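Long-range contact in autolysin E (Staphylococcus aureus, PDB 4PI8), which probably cleaves the glycan strands of bacterial cell-wall peptidoglycan as an N-acetylglucosaminidase of the lysozyme clan: residues D122-F136 and Y147-I160. The protein carries 1 engineered substitution. Residues are numbered along the deposited sequence; the frame is centred on the assembly and turned at random.
Sequences DGKKRYYNFFGIGAF and YAEKEQWTSPDKAI. With AMU (N-acetyl-beta-muramic acid), chain B.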
loop_
_atom_site.group_PDB
_atom_site.type_symbol
_atom_site.label_atom_id
_atom_site.label_comp_id
_atom_site.label_asym_id
_atom_site.label_seq_id
_atom_site.Cartn_x
_atom_site.Cartn_y
_atom_site.Cartn_z
ATOM N N ASP A 122 10.866 -16.114 15.107
ATOM C CA ASP A 122 12.150 -15.756 15.781
ATOM C C ASP A 122 12.080 -16.043 17.262
ATOM O O ASP A 122 11.507 -15.246 18.047
ATOM C CB ASP A 122 12.446 -14.289 15.574
ATOM C CG ASP A 122 13.813 -13.862 16.125
ATOM O OD1 ASP A 122 14.811 -14.636 16.047
ATOM O OD2 ASP A 122 13.883 -12.713 16.605
ATOM N N GLY A 123 12.660 -17.179 17.654
ATOM C CA GLY A 123 12.534 -17.660 19.037
ATOM C C GLY A 123 11.099 -18.052 19.393
ATOM O O GLY A 123 10.476 -18.823 18.667
ATOM N N LYS A 124 10.589 -17.548 20.505
ATOM C CA LYS A 124 9.249 -17.901 20.965
ATOM C C LYS A 124 8.191 -17.099 20.197
ATOM O O LYS A 124 6.999 -17.362 20.310
ATOM C CB LYS A 124 9.075 -17.584 22.465
ATOM C CG LYS A 124 10.092 -18.235 23.414
ATOM C CD LYS A 124 9.874 -19.746 23.551
ATOM C CE LYS A 124 10.792 -20.324 24.651
ATOM N NZ LYS A 124 10.375 -21.677 25.117
ATOM N N LYS A 125 8.624 -16.065 19.474
ATOM C CA LYS A 125 7.673 -15.165 18.769
ATOM C C LYS A 125 7.619 -15.390 17.261
ATOM O O LYS A 125 8.513 -15.956 16.630
ATOM C CB LYS A 125 8.094 -13.729 19.041
ATOM C CG LYS A 125 7.892 -13.296 20.485
ATOM C CD LYS A 125 8.544 -11.947 20.754
ATOM C CE LYS A 125 9.095 -11.838 22.171
ATOM N NZ LYS A 125 9.898 -10.594 22.324
ATOM N N ARG A 126 6.555 -14.878 16.662
ATOM C CA ARG A 126 6.362 -14.882 15.212
ATOM C C ARG A 126 5.968 -13.477 14.864
ATOM O O ARG A 126 5.191 -12.851 15.595
ATOM C CB ARG A 126 5.252 -15.852 14.811
ATOM C CG ARG A 126 5.115 -16.140 13.339
ATOM C CD ARG A 126 4.335 -17.435 13.140
ATOM N NE ARG A 126 4.677 -18.368 14.199
ATOM C CZ ARG A 126 5.310 -19.528 14.036
ATOM N NH1 ARG A 126 5.676 -19.942 12.832
ATOM N NH2 ARG A 126 5.598 -20.264 15.102
ATOM N N TYR A 127 6.566 -12.964 13.775
ATOM C CA TYR A 127 6.274 -11.603 13.293
ATOM C C TYR A 127 5.502 -11.665 12.006
ATOM O O TYR A 127 5.685 -12.511 11.156
ATOM C CB TYR A 127 7.579 -10.827 13.119
ATOM C CG TYR A 127 8.322 -10.685 14.433
ATOM C CD1 TYR A 127 7.974 -9.738 15.359
ATOM C CD2 TYR A 127 9.334 -11.571 14.776
ATOM C CE1 TYR A 127 8.609 -9.646 16.593
ATOM C CE2 TYR A 127 9.998 -11.469 15.993
ATOM C CZ TYR A 127 9.637 -10.522 16.894
ATOM O OH TYR A 127 10.297 -10.383 18.110
ATOM N N TYR A 128 4.558 -10.685 11.888
ATOM C CA TYR A 128 3.614 -10.598 10.753
ATOM C C TYR A 128 3.774 -9.229 10.110
ATOM O O TYR A 128 4.166 -8.285 10.737
ATOM C CB TYR A 128 2.162 -10.762 11.278
ATOM C CG TYR A 128 1.948 -12.147 11.891
ATOM C CD1 TYR A 128 2.271 -12.350 13.223
ATOM C CD2 TYR A 128 1.449 -13.161 11.147
ATOM C CE1 TYR A 128 2.089 -13.622 13.780
ATOM C CE2 TYR A 128 1.261 -14.446 11.674
ATOM C CZ TYR A 128 1.612 -14.635 13.010
ATOM O OH TYR A 128 1.413 -15.897 13.595
ATOM N N ASN A 129 3.481 -9.220 8.815
ATOM C CA ASN A 129 3.601 -7.949 8.034
ATOM C C ASN A 129 2.650 -8.077 6.874
ATOM O O ASN A 129 2.805 -8.903 6.002
ATOM C CB ASN A 129 5.041 -7.863 7.563
ATOM C CG ASN A 129 5.378 -6.535 6.925
ATOM O OD1 ASN A 129 4.548 -5.830 6.352
ATOM N ND2 ASN A 129 6.609 -6.186 7.066
ATOM N N PHE A 130 1.598 -7.220 6.886
ATOM C CA PHE A 130 0.569 -7.322 5.890
ATOM C C PHE A 130 0.539 -6.188 4.847
ATOM O O PHE A 130 -0.380 -6.122 4.048
ATOM C CB PHE A 130 -0.823 -7.395 6.572
ATOM C CG PHE A 130 -1.049 -8.592 7.455
ATOM C CD1 PHE A 130 -0.441 -9.801 7.224
ATOM C CD2 PHE A 130 -1.905 -8.465 8.520
ATOM C CE1 PHE A 130 -0.657 -10.890 8.076
ATOM C CE2 PHE A 130 -2.188 -9.561 9.312
ATOM C CZ PHE A 130 -1.547 -10.757 9.109
ATOM N N PHE A 131 1.563 -5.327 4.908
ATOM C CA PHE A 131 1.582 -4.159 4.017
ATOM C C PHE A 131 2.906 -3.966 3.288
ATOM O O PHE A 131 3.196 -2.824 2.861
ATOM C CB PHE A 131 1.090 -2.888 4.715
ATOM C CG PHE A 131 -0.260 -3.040 5.368
ATOM C CD1 PHE A 131 -1.408 -2.803 4.654
ATOM C CD2 PHE A 131 -0.346 -3.427 6.676
ATOM C CE1 PHE A 131 -2.664 -2.938 5.200
ATOM C CE2 PHE A 131 -1.566 -3.595 7.259
ATOM C CZ PHE A 131 -2.734 -3.368 6.532
ATOM N N GLY A 132 3.725 -4.997 3.222
ATOM C CA GLY A 132 4.987 -4.855 2.526
ATOM C C GLY A 132 5.887 -3.835 3.124
ATOM O O GLY A 132 6.579 -3.105 2.343
ATOM N N ILE A 133 6.016 -3.697 4.432
ATOM C CA ILE A 133 6.738 -2.673 5.101
ATOM C C ILE A 133 8.126 -3.174 5.490
ATOM O O ILE A 133 8.275 -4.077 6.338
ATOM C CB ILE A 133 5.982 -2.109 6.322
ATOM C CG1 ILE A 133 4.628 -1.533 5.875
ATOM C CG2 ILE A 133 6.781 -1.074 7.067
ATOM C CD1 ILE A 133 3.635 -1.315 6.981
ATOM N N GLY A 134 9.162 -2.582 4.891
ATOM C CA GLY A 134 10.546 -2.882 5.267
ATOM C C GLY A 134 10.965 -4.275 4.852
ATOM O O GLY A 134 10.345 -4.917 4.035
ATOM N N ALA A 135 12.105 -4.716 5.425
ATOM C CA ALA A 135 12.656 -5.996 5.128
ATOM C C ALA A 135 11.941 -7.047 5.981
ATOM O O ALA A 135 11.794 -6.861 7.199
ATOM C CB ALA A 135 14.168 -6.004 5.402
ATOM N N PHE A 136 11.481 -8.056 5.274
ATOM C CA PHE A 136 10.664 -9.121 5.881
ATOM C C PHE A 136 10.973 -10.450 5.282
ATOM O O PHE A 136 10.327 -10.900 4.354
ATOM C CB PHE A 136 9.162 -8.760 5.769
ATOM C CG PHE A 136 8.290 -9.583 6.701
ATOM C CD1 PHE A 136 8.399 -9.400 8.065
ATOM C CD2 PHE A 136 7.432 -10.528 6.186
ATOM C CE1 PHE A 136 7.617 -10.223 8.951
ATOM C CE2 PHE A 136 6.645 -11.315 7.059
ATOM C CZ PHE A 136 6.765 -11.131 8.406
ATOM N N TYR A 147 11.646 -4.142 10.259
ATOM C CA TYR A 147 10.718 -3.228 10.835
ATOM C C TYR A 147 9.616 -3.958 11.662
ATOM O O TYR A 147 9.290 -3.499 12.739
ATOM C CB TYR A 147 10.068 -2.358 9.742
ATOM C CG TYR A 147 9.443 -1.112 10.293
ATOM C CD1 TYR A 147 10.230 -0.040 10.648
ATOM C CD2 TYR A 147 8.080 -1.008 10.450
ATOM C CE1 TYR A 147 9.684 1.102 11.173
ATOM C CE2 TYR A 147 7.516 0.126 10.964
ATOM C CZ TYR A 147 8.325 1.195 11.316
ATOM O OH TYR A 147 7.792 2.335 11.836
ATOM N N ALA A 148 9.154 -5.067 11.126
ATOM C CA ALA A 148 8.069 -5.833 11.779
ATOM C C ALA A 148 8.542 -6.279 13.162
ATOM O O ALA A 148 7.791 -6.306 14.133
ATOM C CB ALA A 148 7.640 -6.982 10.956
ATOM N N GLU A 149 9.816 -6.660 13.234
ATOM C CA GLU A 149 10.403 -7.094 14.525
ATOM C C GLU A 149 10.646 -5.907 15.461
ATOM O O GLU A 149 10.268 -5.927 16.630
ATOM C CB GLU A 149 11.677 -7.877 14.278
ATOM C CG GLU A 149 12.448 -8.184 15.554
ATOM C CD GLU A 149 13.493 -9.262 15.337
ATOM O OE1 GLU A 149 13.873 -9.545 14.181
ATOM O OE2 GLU A 149 13.944 -9.839 16.345
ATOM N N LYS A 150 11.178 -4.821 14.920
ATOM C CA LYS A 150 11.376 -3.606 15.673
ATOM C C LYS A 150 10.117 -3.076 16.329
ATOM O O LYS A 150 10.159 -2.621 17.474
ATOM C CB LYS A 150 11.988 -2.526 14.757
ATOM C CG LYS A 150 12.163 -1.154 15.392
ATOM C CD LYS A 150 13.181 -0.318 14.614
ATOM C CE LYS A 150 13.189 1.138 15.067
ATOM N NZ LYS A 150 12.149 1.913 14.337
ATOM N N GLU A 151 8.989 -3.148 15.613
ATOM C CA GLU A 151 7.727 -2.648 16.123
ATOM C C GLU A 151 6.906 -3.716 16.862
ATOM O O GLU A 151 5.790 -3.434 17.277
ATOM C CB GLU A 151 6.854 -2.065 14.987
ATOM C CG GLU A 151 7.378 -0.837 14.286
ATOM C CD GLU A 151 7.895 0.239 15.208
ATOM O OE1 GLU A 151 7.206 0.647 16.166
ATOM O OE2 GLU A 151 9.030 0.676 14.964
ATOM N N GLN A 152 7.453 -4.918 16.951
ATOM C CA GLN A 152 6.913 -6.049 17.692
ATOM C C GLN A 152 5.519 -6.392 17.187
ATOM O O GLN A 152 4.520 -6.485 17.956
ATOM C CB GLN A 152 6.942 -5.784 19.211
ATOM C CG GLN A 152 8.357 -5.864 19.793
ATOM C CD GLN A 152 8.990 -7.263 19.627
ATOM O OE1 GLN A 152 10.013 -7.428 18.953
ATOM N NE2 GLN A 152 8.382 -8.271 20.249
ATOM N N TRP A 153 5.433 -6.548 15.877
ATOM C CA TRP A 153 4.192 -7.028 15.257
ATOM C C TRP A 153 4.142 -8.527 15.397
ATOM O O TRP A 153 4.295 -9.308 14.460
ATOM C CB TRP A 153 4.087 -6.650 13.771
ATOM C CG TRP A 153 4.039 -5.133 13.587
ATOM C CD1 TRP A 153 3.754 -4.179 14.510
ATOM C CD2 TRP A 153 4.233 -4.455 12.344
ATOM N NE1 TRP A 153 3.813 -2.908 13.931
ATOM C CE2 TRP A 153 4.128 -3.080 12.604
ATOM C CE3 TRP A 153 4.568 -4.894 11.065
ATOM C CZ2 TRP A 153 4.308 -2.135 11.593
ATOM C CZ3 TRP A 153 4.737 -3.934 10.068
ATOM C CH2 TRP A 153 4.628 -2.595 10.375
ATOM N N THR A 154 3.826 -8.936 16.616
ATOM C CA THR A 154 3.833 -10.339 17.029
ATOM C C THR A 154 2.529 -11.080 16.888
ATOM O O THR A 154 2.390 -12.232 17.264
ATOM C CB THR A 154 4.273 -10.432 18.533
ATOM O OG1 THR A 154 3.426 -9.621 19.333
ATOM C CG2 THR A 154 5.691 -9.979 18.717
ATOM N N SER A 155 1.513 -10.458 16.264
ATOM C CA SER A 155 0.269 -11.086 15.957
ATOM C C SER A 155 -0.326 -10.462 14.670
ATOM O O SER A 155 0.056 -9.319 14.340
ATOM C CB SER A 155 -0.733 -10.882 17.079
ATOM O OG SER A 155 -1.183 -9.537 17.177
ATOM N N PRO A 156 -1.281 -11.140 14.040
ATOM C CA PRO A 156 -1.961 -10.545 12.890
ATOM C C PRO A 156 -2.613 -9.236 13.291
ATOM O O PRO A 156 -2.538 -8.245 12.511
ATOM C CB PRO A 156 -2.974 -11.595 12.524
ATOM C CG PRO A 156 -2.267 -12.918 12.839
ATOM C CD PRO A 156 -1.603 -12.594 14.144
ATOM N N ASP A 157 -3.273 -9.155 14.438
ATOM C CA ASP A 157 -3.975 -7.929 14.782
ATOM C C ASP A 157 -2.977 -6.790 14.990
ATOM O O ASP A 157 -3.217 -5.630 14.591
ATOM C CB ASP A 157 -4.866 -8.117 16.033
ATOM C CG ASP A 157 -6.040 -8.999 15.755
ATOM O OD1 ASP A 157 -6.388 -9.384 14.642
ATOM O OD2 ASP A 157 -6.747 -9.341 16.768
ATOM N N LYS A 158 -1.827 -7.056 15.594
ATOM C CA LYS A 158 -0.809 -6.048 15.790
ATOM C C LYS A 158 -0.223 -5.580 14.416
ATOM O O LYS A 158 0.080 -4.393 14.249
ATOM C CB LYS A 158 0.353 -6.482 16.665
ATOM C CG LYS A 158 -0.079 -6.549 18.121
ATOM C CD LYS A 158 0.931 -7.354 18.909
ATOM C CE LYS A 158 0.542 -7.338 20.388
ATOM N NZ LYS A 158 0.763 -6.003 21.013
ATOM N N ALA A 159 -0.133 -6.494 13.453
ATOM C CA ALA A 159 0.330 -6.119 12.088
ATOM C C ALA A 159 -0.701 -5.271 11.359
ATOM O O ALA A 159 -0.293 -4.377 10.588
ATOM C CB ALA A 159 0.637 -7.348 11.314
ATOM N N ILE A 160 -1.984 -5.475 11.628
ATOM C CA ILE A 160 -3.024 -4.634 10.983
ATOM C C ILE A 160 -2.950 -3.215 11.550
ATOM O O ILE A 160 -2.857 -2.208 10.849
ATOM C CB ILE A 160 -4.414 -5.241 11.206
ATOM C CG1 ILE A 160 -4.513 -6.541 10.416
ATOM C CG2 ILE A 160 -5.489 -4.270 10.709
ATOM C CD1 ILE A 160 -5.653 -7.460 10.843
HETATM C C1 AMU B . 9.640 -1.012 -1.033
HETATM C C2 AMU B . 9.815 -0.298 0.275
HETATM C C3 AMU B . 10.518 1.051 0.051
HETATM C C4 AMU B . 11.833 0.791 -0.721
HETATM C C5 AMU B . 11.561 -0.076 -1.916
HETATM C C6 AMU B . 12.846 -0.387 -2.688
HETATM C C7 AMU B . 8.281 -0.087 2.236
HETATM C C8 AMU B . 6.898 0.360 2.659
HETATM C C9 AMU B . 9.931 2.868 1.520
HETATM C C10 AMU B . 9.717 3.024 2.976
HETATM C C11 AMU B . 10.574 4.111 0.912
HETATM O O1 AMU B . 9.037 -2.283 -0.847
HETATM O O3 AMU B . 10.768 1.734 1.275
HETATM O O4 AMU B . 12.318 2.099 -1.066
HETATM O O5 AMU B . 10.959 -1.284 -1.521
HETATM O O6 AMU B . 12.598 -1.052 -3.931
HETATM O O7 AMU B . 9.057 -0.571 3.031
HETATM O O10 AMU B . 8.665 3.584 3.404
HETATM O O11 AMU B . 10.645 2.624 3.790
HETATM N N2 AMU B . 8.511 -0.020 0.931
HETATM O O HOH W 1 4.423 -13.952 18.346
HETATM O O HOH W 2 1.790 -5.006 8.850
HETATM O O HOH W 3 9.514 -5.631 8.162
#
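Beside the glycan pocket of this lysozyme-clan domain, the strand and loop of 122-136 lie against the short helix 147-150 and the first turn of helix 156-172, and the two segments are joined at Tyr128 and Trp153. Tyr128 N donates to Trp153 O at 2.9 Å; the oxygen belongs to the link between the helices, just after the Schellman turn at Gln152. Water bridges extend the join: one runs from Arg126 N to Thr154 O, a second from Phe130 N to Ala159 O.

Aromatic rings make much of the remaining contact. Tyr127 lies with one face under Glu149 CA, which is 4.0 Å from the ring centroid, and the Glu149 carboxylate stacks on the ring with planes 28° apart. Pro156, in the first turn after the Ser155 N-cap, sets CD over the middle of the Tyr128 ring, 3.9 Å from its centroid. About one helical turn beyond Pro156, Ala159 CB sits off-centre over the Phe130 ring, whose edge meets Ile160 CG1. The indole of Trp153 turns its edge to Tyr128 O and stands perpendicular to the Asn129 amide.

That amide ties across the turn 129-133 that leads into the glycan pocket. With CG anti to the backbone N (chi1 -172°), Asn129 accepts from Ile133 N through OD1 at 3.2 Å and donates from ND2 to Ile133 O at 2.8 Å. Ile133 then reaches back, CG2 to Tyr147 CD2 at 3.6 Å and CD1 to the Trp153 indole. Next in the chain, Gly134 N gives a 2.7 Å hydrogen bond to AMU O7, the acetyl oxygen: a backbone N-H reading an N-acetyl group, as in the sugar-binding clefts of lysozyme-like glycosidases.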